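Local coordinates for protein diguanylate cyclase (Marinobacter aquaeolei VT8, PDB 3IGN) that probably condenses two GTP molecules into the second messenger cyclic di-GMP through its GGDEF domain, releasing two diphosphates, at residues A[38-50]-A[89-103]. Numbering follows the deposited sequence.
Sequences QATSLVMFDIDHF and EEFGIILPETDAESA. With C2E (9,9'-[(2R,3R,3aS,5S,7aR,9R,10R,10aS,12S,14aR)-3,5,10,12-tetrahydroxy-5,12-dioxidooctahydro-2H,7H-difuro[3,2-d:3',2'-j][1,3,7,9,2,8]tetraoxadiphosphacyclododecine-2,9-diyl]bis(2-amino-1,9-dihydro-6H-purin-6-one)), chain B.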
ATOM      1  N   GLN A  38       2.656  21.056   3.652  1.00 21.54           N
ATOM      2  CA  GLN A  38       1.601  20.633   2.740  1.00 24.98           C
ATOM      3  C   GLN A  38       0.882  19.387   3.243  1.00 24.30           C
ATOM      4  O   GLN A  38       1.458  18.584   3.967  1.00 24.37           O
ATOM      5  CB  GLN A  38       2.188  20.326   1.356  1.00 27.00           C
ATOM      6  CG  GLN A  38       2.890  18.949   1.228  1.00 29.68           C
ATOM      7  CD  GLN A  38       4.305  18.921   1.810  1.00 28.00           C
ATOM      8  OE1 GLN A  38       4.864  19.961   2.183  1.00 23.60           O
ATOM      9  NE2 GLN A  38       4.894  17.722   1.880  1.00 24.76           N
ATOM     10  N   ALA A  39      -0.380  19.235   2.867  1.00 21.11           N
ATOM     11  CA  ALA A  39      -1.117  18.048   3.263  1.00 22.61           C
ATOM     12  C   ALA A  39      -0.441  16.901   2.517  1.00 21.77           C
ATOM     13  O   ALA A  39      -0.140  17.008   1.331  1.00 22.35           O
ATOM     14  CB  ALA A  39      -2.572  18.159   2.841  1.00 23.51           C
ATOM     15  N   THR A  40      -0.162  15.818   3.222  1.00 20.08           N
ATOM     16  CA  THR A  40       0.467  14.675   2.587  1.00 21.99           C
ATOM     17  C   THR A  40       0.129  13.473   3.450  1.00 22.17           C
ATOM     18  O   THR A  40       0.113  13.560   4.674  1.00 21.79           O
ATOM     19  CB  THR A  40       2.001  14.858   2.451  1.00 30.06           C
ATOM     20  OG1 THR A  40       2.534  13.791   1.654  1.00 32.69           O
ATOM     21  CG2 THR A  40       2.671  14.868   3.803  1.00 31.76           C
ATOM     22  N   SER A  41      -0.167  12.359   2.802  1.00 20.16           N
ATOM     23  CA  SER A  41      -0.551  11.156   3.518  1.00 18.99           C
ATOM     24  C   SER A  41       0.224   9.951   3.027  1.00 19.81           C
ATOM     25  O   SER A  41       0.753   9.941   1.916  1.00 20.75           O
ATOM     26  CB  SER A  41      -2.047  10.903   3.330  1.00 19.20           C
ATOM     27  OG  SER A  41      -2.823  11.982   3.835  1.00 23.74           O
ATOM     28  N   LEU A  42       0.262   8.932   3.874  1.00 20.73           N
ATOM     29  CA  LEU A  42       0.941   7.691   3.580  1.00 21.55           C
ATOM     30  C   LEU A  42      -0.048   6.543   3.742  1.00 21.28           C
ATOM     31  O   LEU A  42      -0.872   6.547   4.660  1.00 20.56           O
ATOM     32  CB  LEU A  42       2.084   7.507   4.566  1.00 25.80           C
ATOM     33  CG  LEU A  42       3.104   6.413   4.269  1.00 28.42           C
ATOM     34  CD1 LEU A  42       3.946   6.842   3.078  1.00 30.43           C
ATOM     35  CD2 LEU A  42       3.981   6.189   5.493  1.00 29.07           C
ATOM     36  N   VAL A  43       0.042   5.564   2.850  1.00 21.21           N
ATOM     37  CA  VAL A  43      -0.813   4.390   2.908  1.00 22.13           C
ATOM     38  C   VAL A  43       0.082   3.164   3.032  1.00 21.71           C
ATOM     39  O   VAL A  43       1.160   3.113   2.449  1.00 22.17           O
ATOM     40  CB  VAL A  43      -1.661   4.234   1.627  1.00 22.88           C
ATOM     41  CG1 VAL A  43      -2.558   2.992   1.739  1.00 24.89           C
ATOM     42  CG2 VAL A  43      -2.497   5.481   1.400  1.00 24.12           C
HETATM   43  N   MSE A  44      -0.352   2.198   3.829  1.00 24.19           N
HETATM   44  CA  MSE A  44       0.383   0.951   4.001  1.00 27.38           C
HETATM   45  C   MSE A  44      -0.719  -0.087   3.938  1.00 24.68           C
HETATM   46  O   MSE A  44      -1.686   0.002   4.690  1.00 24.81           O
HETATM   47  CB  MSE A  44       1.056   0.876   5.377  1.00 34.87           C
HETATM   48  CG  MSE A  44       1.885   2.083   5.752  1.00 46.25           C
HETATM   49 SE   MSE A  44       3.724   1.609   6.100  1.00 58.47          SE
HETATM   50  CE  MSE A  44       4.183   1.243   4.288  1.00 50.40           C
ATOM     51  N   PHE A  45      -0.619  -1.037   3.017  1.00 25.67           N
ATOM     52  CA  PHE A  45      -1.654  -2.055   2.936  1.00 26.42           C
ATOM     53  C   PHE A  45      -1.096  -3.441   2.671  1.00 27.98           C
ATOM     54  O   PHE A  45      -0.005  -3.593   2.119  1.00 26.37           O
ATOM     55  CB  PHE A  45      -2.744  -1.658   1.919  1.00 26.01           C
ATOM     56  CG  PHE A  45      -2.298  -1.623   0.475  1.00 27.88           C
ATOM     57  CD1 PHE A  45      -2.553  -2.705  -0.367  1.00 29.62           C
ATOM     58  CD2 PHE A  45      -1.712  -0.480  -0.066  1.00 26.57           C
ATOM     59  CE1 PHE A  45      -2.238  -2.652  -1.727  1.00 29.35           C
ATOM     60  CE2 PHE A  45      -1.392  -0.414  -1.424  1.00 25.47           C
ATOM     61  CZ  PHE A  45      -1.658  -1.501  -2.257  1.00 25.60           C
ATOM     62  N   ASP A  46      -1.855  -4.438   3.116  1.00 28.93           N
ATOM     63  CA  ASP A  46      -1.489  -5.846   2.997  1.00 31.38           C
ATOM     64  C   ASP A  46      -2.616  -6.634   2.355  1.00 32.88           C
ATOM     65  O   ASP A  46      -3.786  -6.264   2.449  1.00 34.70           O
ATOM     66  CB  ASP A  46      -1.257  -6.457   4.383  1.00 36.52           C
ATOM     67  CG  ASP A  46       0.032  -6.012   5.022  1.00 44.11           C
ATOM     68  OD1 ASP A  46       0.677  -5.085   4.490  1.00 46.23           O
ATOM     69  OD2 ASP A  46       0.398  -6.590   6.070  1.00 47.20           O
ATOM     70  N   ILE A  47      -2.253  -7.739   1.721  1.00 34.55           N
ATOM     71  CA  ILE A  47      -3.234  -8.618   1.110  1.00 31.99           C
ATOM     72  C   ILE A  47      -3.757  -9.462   2.270  1.00 30.88           C
ATOM     73  O   ILE A  47      -2.973 -10.012   3.032  1.00 31.23           O
ATOM     74  CB  ILE A  47      -2.570  -9.531   0.072  1.00 32.10           C
ATOM     75  CG1 ILE A  47      -2.114  -8.691  -1.128  1.00 30.44           C
ATOM     76  CG2 ILE A  47      -3.532 -10.634  -0.347  1.00 29.64           C
ATOM     77  CD1 ILE A  47      -0.908  -9.264  -1.850  1.00 31.31           C
ATOM     78  N   ASP A  48      -5.073  -9.549   2.414  1.00 31.90           N
ATOM     79  CA  ASP A  48      -5.667 -10.331   3.497  1.00 29.94           C
ATOM     80  C   ASP A  48      -5.481 -11.831   3.308  1.00 30.12           C
ATOM     81  O   ASP A  48      -5.493 -12.325   2.181  1.00 30.80           O
ATOM     82  CB  ASP A  48      -7.167 -10.039   3.615  1.00 29.66           C
ATOM     83  CG  ASP A  48      -7.453  -8.647   4.131  1.00 30.66           C
ATOM     84  OD1 ASP A  48      -6.754  -8.216   5.063  1.00 32.25           O
ATOM     85  OD2 ASP A  48      -8.386  -7.998   3.618  1.00 33.28           O
ATOM     86  N   HIS A  49      -5.302 -12.545   4.418  1.00 29.46           N
ATOM     87  CA  HIS A  49      -5.145 -13.999   4.398  1.00 31.89           C
ATOM     88  C   HIS A  49      -4.149 -14.503   3.356  1.00 34.55           C
ATOM     89  O   HIS A  49      -4.381 -15.536   2.724  1.00 34.41           O
ATOM     90  CB  HIS A  49      -6.505 -14.642   4.126  1.00 30.90           C
ATOM     91  CG  HIS A  49      -7.605 -14.105   4.984  1.00 30.42           C
ATOM     92  ND1 HIS A  49      -7.620 -14.254   6.353  1.00 31.17           N
ATOM     93  CD2 HIS A  49      -8.719 -13.401   4.670  1.00 30.83           C
ATOM     94  CE1 HIS A  49      -8.693 -13.667   6.847  1.00 33.98           C
ATOM     95  NE2 HIS A  49      -9.378 -13.141   5.847  1.00 34.34           N
ATOM     96  N   PHE A  50      -3.035 -13.798   3.183  1.00 35.96           N
ATOM     97  CA  PHE A  50      -2.060 -14.207   2.181  1.00 35.46           C
ATOM     98  C   PHE A  50      -1.472 -15.598   2.390  1.00 36.43           C
ATOM     99  O   PHE A  50      -1.465 -16.410   1.463  1.00 33.77           O
ATOM    100  CB  PHE A  50      -0.928 -13.186   2.077  1.00 38.28           C
ATOM    101  CG  PHE A  50      -0.075 -13.372   0.859  1.00 39.16           C
ATOM    102  CD1 PHE A  50      -0.621 -13.220  -0.412  1.00 39.19           C
ATOM    103  CD2 PHE A  50       1.255 -13.752   0.975  1.00 38.11           C
ATOM    104  CE1 PHE A  50       0.146 -13.449  -1.549  1.00 42.41           C
ATOM    105  CE2 PHE A  50       2.031 -13.984  -0.159  1.00 41.94           C
ATOM    106  CZ  PHE A  50       1.476 -13.834  -1.420  1.00 42.53           C
ATOM    107  N   GLU A  89       3.872  -9.290   1.140  1.00 35.69           N
ATOM    108  CA  GLU A  89       2.541  -8.975   0.647  1.00 38.50           C
ATOM    109  C   GLU A  89       2.114  -7.590   1.112  1.00 34.82           C
ATOM    110  O   GLU A  89       0.929  -7.271   1.114  1.00 37.32           O
ATOM    111  CB  GLU A  89       1.522 -10.004   1.117  1.00 41.29           C
ATOM    112  CG  GLU A  89       1.022  -9.812   2.536  1.00 45.19           C
ATOM    113  CD  GLU A  89       1.804 -10.586   3.541  1.00 49.55           C
ATOM    114  OE1 GLU A  89       2.983 -10.879   3.285  1.00 50.83           O
ATOM    115  OE2 GLU A  89       1.245 -10.898   4.607  1.00 52.13           O
ATOM    116  N   GLU A  90       3.091  -6.769   1.487  1.00 36.05           N
ATOM    117  CA  GLU A  90       2.842  -5.399   1.956  1.00 32.78           C
ATOM    118  C   GLU A  90       3.213  -4.344   0.915  1.00 28.49           C
ATOM    119  O   GLU A  90       4.259  -4.423   0.281  1.00 26.77           O
ATOM    120  CB  GLU A  90       3.646  -5.098   3.228  1.00 38.71           C
ATOM    121  CG  GLU A  90       3.311  -5.925   4.447  1.00 46.09           C
ATOM    122  CD  GLU A  90       3.577  -5.157   5.731  1.00 52.27           C
ATOM    123  OE1 GLU A  90       4.505  -4.318   5.734  1.00 53.27           O
ATOM    124  OE2 GLU A  90       2.869  -5.392   6.735  1.00 55.11           O
ATOM    125  N   PHE A  91       2.355  -3.337   0.773  1.00 25.57           N
ATOM    126  CA  PHE A  91       2.582  -2.257  -0.186  1.00 25.20           C
ATOM    127  C   PHE A  91       2.436  -0.912   0.512  1.00 24.00           C
ATOM    128  O   PHE A  91       1.800  -0.813   1.552  1.00 25.38           O
ATOM    129  CB  PHE A  91       1.558  -2.324  -1.320  1.00 26.66           C
ATOM    130  CG  PHE A  91       1.579  -3.609  -2.092  1.00 29.13           C
ATOM    131  CD1 PHE A  91       2.200  -3.676  -3.335  1.00 30.13           C
ATOM    132  CD2 PHE A  91       0.960  -4.748  -1.586  1.00 27.34           C
ATOM    133  CE1 PHE A  91       2.200  -4.864  -4.071  1.00 31.98           C
ATOM    134  CE2 PHE A  91       0.956  -5.935  -2.311  1.00 31.30           C
ATOM    135  CZ  PHE A  91       1.576  -5.993  -3.556  1.00 31.61           C
ATOM    136  N   GLY A  92       3.027   0.121  -0.073  1.00 23.05           N
ATOM    137  CA  GLY A  92       2.911   1.447   0.503  1.00 18.88           C
ATOM    138  C   GLY A  92       2.683   2.441  -0.618  1.00 21.89           C
ATOM    139  O   GLY A  92       3.083   2.199  -1.750  1.00 23.38           O
ATOM    140  N   ILE A  93       2.016   3.549  -0.316  1.00 20.01           N
ATOM    141  CA  ILE A  93       1.791   4.586  -1.319  1.00 21.29           C
ATOM    142  C   ILE A  93       1.974   5.946  -0.660  1.00 21.82           C
ATOM    143  O   ILE A  93       1.488   6.165   0.451  1.00 22.40           O
ATOM    144  CB  ILE A  93       0.352   4.574  -1.895  1.00 20.41           C
ATOM    145  CG1 ILE A  93      -0.133   3.150  -2.163  1.00 19.30           C
ATOM    146  CG2 ILE A  93       0.321   5.350  -3.201  1.00 19.30           C
ATOM    147  CD1 ILE A  93      -1.605   3.098  -2.546  1.00 23.14           C
ATOM    148  N   ILE A  94       2.678   6.844  -1.342  1.00 19.16           N
ATOM    149  CA  ILE A  94       2.872   8.197  -0.837  1.00 18.78           C
ATOM    150  C   ILE A  94       1.845   9.002  -1.610  1.00 20.42           C
ATOM    151  O   ILE A  94       1.769   8.911  -2.831  1.00 20.92           O
ATOM    152  CB  ILE A  94       4.273   8.754  -1.161  1.00 16.77           C
ATOM    153  CG1 ILE A  94       5.345   7.895  -0.498  1.00 17.46           C
ATOM    154  CG2 ILE A  94       4.395  10.205  -0.666  1.00 18.02           C
ATOM    155  CD1 ILE A  94       6.778   8.255  -0.910  1.00 17.11           C
ATOM    156  N   LEU A  95       1.034   9.768  -0.896  1.00 18.62           N
ATOM    157  CA  LEU A  95       0.017  10.579  -1.543  1.00 17.99           C
ATOM    158  C   LEU A  95       0.269  12.054  -1.230  1.00 19.50           C
ATOM    159  O   LEU A  95      -0.212  12.582  -0.230  1.00 20.88           O
ATOM    160  CB  LEU A  95      -1.370  10.168  -1.050  1.00 17.85           C
ATOM    161  CG  LEU A  95      -1.743   8.683  -1.143  1.00 19.72           C
ATOM    162  CD1 LEU A  95      -3.103   8.469  -0.487  1.00 21.84           C
ATOM    163  CD2 LEU A  95      -1.782   8.237  -2.608  1.00 21.44           C
ATOM    164  N   PRO A  96       1.034  12.742  -2.088  1.00 19.00           N
ATOM    165  CA  PRO A  96       1.312  14.158  -1.843  1.00 18.59           C
ATOM    166  C   PRO A  96       0.089  15.039  -2.093  1.00 21.16           C
ATOM    167  O   PRO A  96      -0.791  14.687  -2.877  1.00 21.28           O
ATOM    168  CB  PRO A  96       2.458  14.450  -2.822  1.00 20.49           C
ATOM    169  CG  PRO A  96       2.109  13.581  -3.986  1.00 22.41           C
ATOM    170  CD  PRO A  96       1.706  12.274  -3.316  1.00 19.48           C
ATOM    171  N   GLU A  97       0.046  16.179  -1.406  1.00 19.07           N
ATOM    172  CA  GLU A  97      -1.034  17.150  -1.546  1.00 21.93           C
ATOM    173  C   GLU A  97      -2.386  16.509  -1.318  1.00 22.77           C
ATOM    174  O   GLU A  97      -3.383  16.930  -1.899  1.00 24.65           O
ATOM    175  CB  GLU A  97      -0.998  17.763  -2.942  1.00 22.76           C
ATOM    176  CG  GLU A  97       0.230  18.600  -3.240  1.00 27.90           C
ATOM    177  CD  GLU A  97       0.271  19.857  -2.400  1.00 35.72           C
ATOM    178  OE1 GLU A  97      -0.812  20.417  -2.117  1.00 39.28           O
ATOM    179  OE2 GLU A  97       1.376  20.291  -2.038  1.00 38.79           O
ATOM    180  N   THR A  98      -2.417  15.504  -0.452  1.00 21.12           N
ATOM    181  CA  THR A  98      -3.641  14.764  -0.192  1.00 21.61           C
ATOM    182  C   THR A  98      -3.853  14.575   1.306  1.00 22.90           C
ATOM    183  O   THR A  98      -2.998  14.001   1.977  1.00 21.27           O
ATOM    184  CB  THR A  98      -3.546  13.376  -0.862  1.00 21.47           C
ATOM    185  OG1 THR A  98      -3.258  13.539  -2.255  1.00 23.50           O
ATOM    186  CG2 THR A  98      -4.856  12.601  -0.705  1.00 21.33           C
ATOM    187  N   ASP A  99      -4.984  15.043   1.835  1.00 23.68           N
ATOM    188  CA  ASP A  99      -5.240  14.879   3.263  1.00 21.71           C
ATOM    189  C   ASP A  99      -5.859  13.525   3.565  1.00 23.20           C
ATOM    190  O   ASP A  99      -6.144  12.752   2.657  1.00 24.44           O
ATOM    191  CB  ASP A  99      -6.118  16.009   3.827  1.00 25.69           C
ATOM    192  CG  ASP A  99      -7.482  16.119   3.159  1.00 29.07           C
ATOM    193  OD1 ASP A  99      -7.962  15.146   2.556  1.00 29.20           O
ATOM    194  OD2 ASP A  99      -8.091  17.206   3.268  1.00 33.17           O
ATOM    195  N   ALA A 100      -6.062  13.237   4.843  1.00 24.83           N
ATOM    196  CA  ALA A 100      -6.610  11.946   5.252  1.00 26.68           C
ATOM    197  C   ALA A 100      -7.913  11.555   4.566  1.00 27.82           C
ATOM    198  O   ALA A 100      -8.063  10.436   4.076  1.00 25.48           O
ATOM    199  CB  ALA A 100      -6.787  11.927   6.768  1.00 27.70           C
ATOM    200  N   GLU A 101      -8.866  12.478   4.537  1.00 29.20           N
ATOM    201  CA  GLU A 101     -10.160  12.204   3.931  1.00 30.79           C
ATOM    202  C   GLU A 101     -10.051  11.911   2.440  1.00 29.93           C
ATOM    203  O   GLU A 101     -10.768  11.052   1.926  1.00 29.32           O
ATOM    204  CB  GLU A 101     -11.108  13.384   4.182  1.00 36.10           C
ATOM    205  CG  GLU A 101     -11.443  13.636   5.664  1.00 41.29           C
ATOM    206  CD  GLU A 101     -10.218  13.810   6.565  1.00 43.36           C
ATOM    207  OE1 GLU A 101      -9.276  14.558   6.197  1.00 38.01           O
ATOM    208  OE2 GLU A 101     -10.211  13.203   7.661  1.00 43.67           O
ATOM    209  N   SER A 102      -9.150  12.610   1.749  1.00 29.93           N
ATOM    210  CA  SER A 102      -8.970  12.401   0.314  1.00 27.40           C
ATOM    211  C   SER A 102      -8.265  11.078   0.050  1.00 27.12           C
ATOM    212  O   SER A 102      -8.520  10.413  -0.958  1.00 24.75           O
ATOM    213  CB  SER A 102      -8.164  13.551  -0.292  1.00 28.51           C
ATOM    214  OG  SER A 102      -8.893  14.760  -0.194  1.00 29.07           O
ATOM    215  N   ALA A 103      -7.349  10.716   0.941  1.00 26.69           N
ATOM    216  CA  ALA A 103      -6.626   9.457   0.816  1.00 26.16           C
ATOM    217  C   ALA A 103      -7.603   8.285   0.898  1.00 25.59           C
ATOM    218  O   ALA A 103      -7.470   7.290   0.193  1.00 26.76           O
ATOM    219  CB  ALA A 103      -5.579   9.354   1.921  1.00 24.34           C
TER
HETATM  220  P1  C2E B 401     -13.564  11.854  -6.562  1.00 45.08           P
HETATM  221  O2P C2E B 401     -12.763  10.587  -7.147  1.00 36.06           O
HETATM  222  O1P C2E B 401     -14.740  11.380  -5.792  1.00 44.19           O
HETATM  223  O5' C2E B 401     -12.646  12.730  -5.610  1.00 44.27           O
HETATM  224  C5' C2E B 401     -11.676  12.163  -4.817  1.00 40.56           C
HETATM  225  C4' C2E B 401     -10.874  13.199  -4.033  1.00 36.23           C
HETATM  226  O4' C2E B 401      -9.935  12.404  -3.297  1.00 33.64           O
HETATM  227  C3' C2E B 401     -10.079  14.146  -4.968  1.00 35.80           C
HETATM  228  O3' C2E B 401     -10.338  15.556  -4.878  1.00 38.84           O
HETATM  229  C2' C2E B 401      -8.623  13.787  -4.739  1.00 35.77           C
HETATM  230  O2' C2E B 401      -7.873  14.936  -4.347  1.00 42.75           O
HETATM  231  C1' C2E B 401      -8.582  12.634  -3.744  1.00 34.91           C
HETATM  232  N9  C2E B 401      -8.103  11.529  -4.607  1.00 32.70           N
HETATM  233  C8  C2E B 401      -8.874  10.638  -5.328  1.00 30.70           C
HETATM  234  N7  C2E B 401      -8.150   9.819  -5.995  1.00 29.88           N
HETATM  235  C5  C2E B 401      -6.857  10.107  -5.766  1.00 28.62           C
HETATM  236  C6  C2E B 401      -5.631   9.564  -6.222  1.00 28.31           C
HETATM  237  O6  C2E B 401      -5.616   8.620  -7.000  1.00 27.77           O
HETATM  238  N1  C2E B 401      -4.463  10.126  -5.769  1.00 27.46           N
HETATM  239  C2  C2E B 401      -4.479  11.189  -4.891  1.00 26.90           C
HETATM  240  N2  C2E B 401      -3.298  11.724  -4.454  1.00 27.87           N
HETATM  241  N3  C2E B 401      -5.620  11.708  -4.463  1.00 28.74           N
HETATM  242  C4  C2E B 401      -6.809  11.205  -4.866  1.00 28.55           C
HETATM  243  P11 C2E B 401     -10.281  16.198  -6.362  1.00 37.85           P
HETATM  244  O21 C2E B 401      -8.858  15.947  -7.082  1.00 36.51           O
HETATM  245  O11 C2E B 401     -10.539  17.654  -6.297  1.00 37.37           O
HETATM  246  O5A C2E B 401     -11.457  15.451  -7.140  1.00 45.07           O
HETATM  247  C5A C2E B 401     -11.682  15.583  -8.490  1.00 44.24           C
HETATM  248  C4A C2E B 401     -12.899  14.777  -8.944  1.00 40.32           C
HETATM  249  O4A C2E B 401     -12.891  14.861 -10.373  1.00 41.10           O
HETATM  250  C3A C2E B 401     -12.860  13.292  -8.530  1.00 41.99           C
HETATM  251  O3A C2E B 401     -13.954  12.838  -7.766  1.00 46.25           O
HETATM  252  C2A C2E B 401     -12.702  12.519  -9.809  1.00 44.33           C
HETATM  253  O2A C2E B 401     -13.740  11.547  -9.993  1.00 50.49           O
HETATM  254  C1A C2E B 401     -12.629  13.530 -10.938  1.00 40.96           C
HETATM  255  N91 C2E B 401     -11.211  13.325 -11.335  1.00 36.77           N
HETATM  256  C81 C2E B 401     -10.114  14.076 -10.962  1.00 35.10           C
HETATM  257  N71 C2E B 401      -9.032  13.590 -11.475  1.00 34.13           N
HETATM  258  C51 C2E B 401      -9.339  12.506 -12.209  1.00 34.61           C
HETATM  259  C61 C2E B 401      -8.577  11.581 -12.980  1.00 35.49           C
HETATM  260  O61 C2E B 401      -7.367  11.699 -13.075  1.00 35.67           O
HETATM  261  N11 C2E B 401      -9.233  10.560 -13.615  1.00 37.66           N
HETATM  262  C21 C2E B 401     -10.600  10.422 -13.505  1.00 37.87           C
HETATM  263  N21 C2E B 401     -11.228   9.386 -14.152  1.00 37.82           N
HETATM  264  N31 C2E B 401     -11.322  11.275 -12.786  1.00 36.92           N
HETATM  265  C41 C2E B 401     -10.740  12.316 -12.130  1.00 36.32           C
HETATM  266  O   HOH W   1      -1.664 -11.280   5.020  1.00 46.75           O
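Phe45 and Phe91 pair across the antiparallel strands 40-47 and 90-96, neighbours in the central sheet of the GGDEF domain, and Phe45 N donates to Phe91 O (2.8 Å). From CB, CG of Phe45 lies between its backbone N and carbonyl carbon (chi1 67°), which turns the ring toward the partner strand. CD2 then passes Phe91 O and CB; CE2 reaches Ile93 CD1 at 3.7 Å; CZ ends against Phe91 CB at 3.4 Å, and CE1 lies by Phe91 CD2. Phe91 CB thus sits over one face of the Phe45 ring as a CH-pi contact, while the two rings, only 15° from parallel, are slid so far apart that they barely overlap. Ile47 CD1 closes on the edge of the Phe91 ring. With an alanine at Phe45, Phe91 CB would probably lose the ring face it rests on and Ile93 CD1 its aromatic neighbour. Farther along this face Val43 CG2 packs on Leu95 CD1 (3.6 Å), and Ser41 OG donates to Thr98 O (2.7 Å), tying the strand to the turn before helix 100-115. Thr98 OG1 in turn accepts from N2 of a cyclic di-GMP guanine (2.9 Å) and donates to Pro96 O. On the other face, Asp46 and Glu90, the latter in the GGEEF signature, run side by side, and Asp46 is also salt-bridged to Lys159. The apolar core thus connects the acidic signature with the end where Thr98, together with Arg78 and Asp81, binds cyclic di-GMP, consistent with the product-binding inhibitory site of this family.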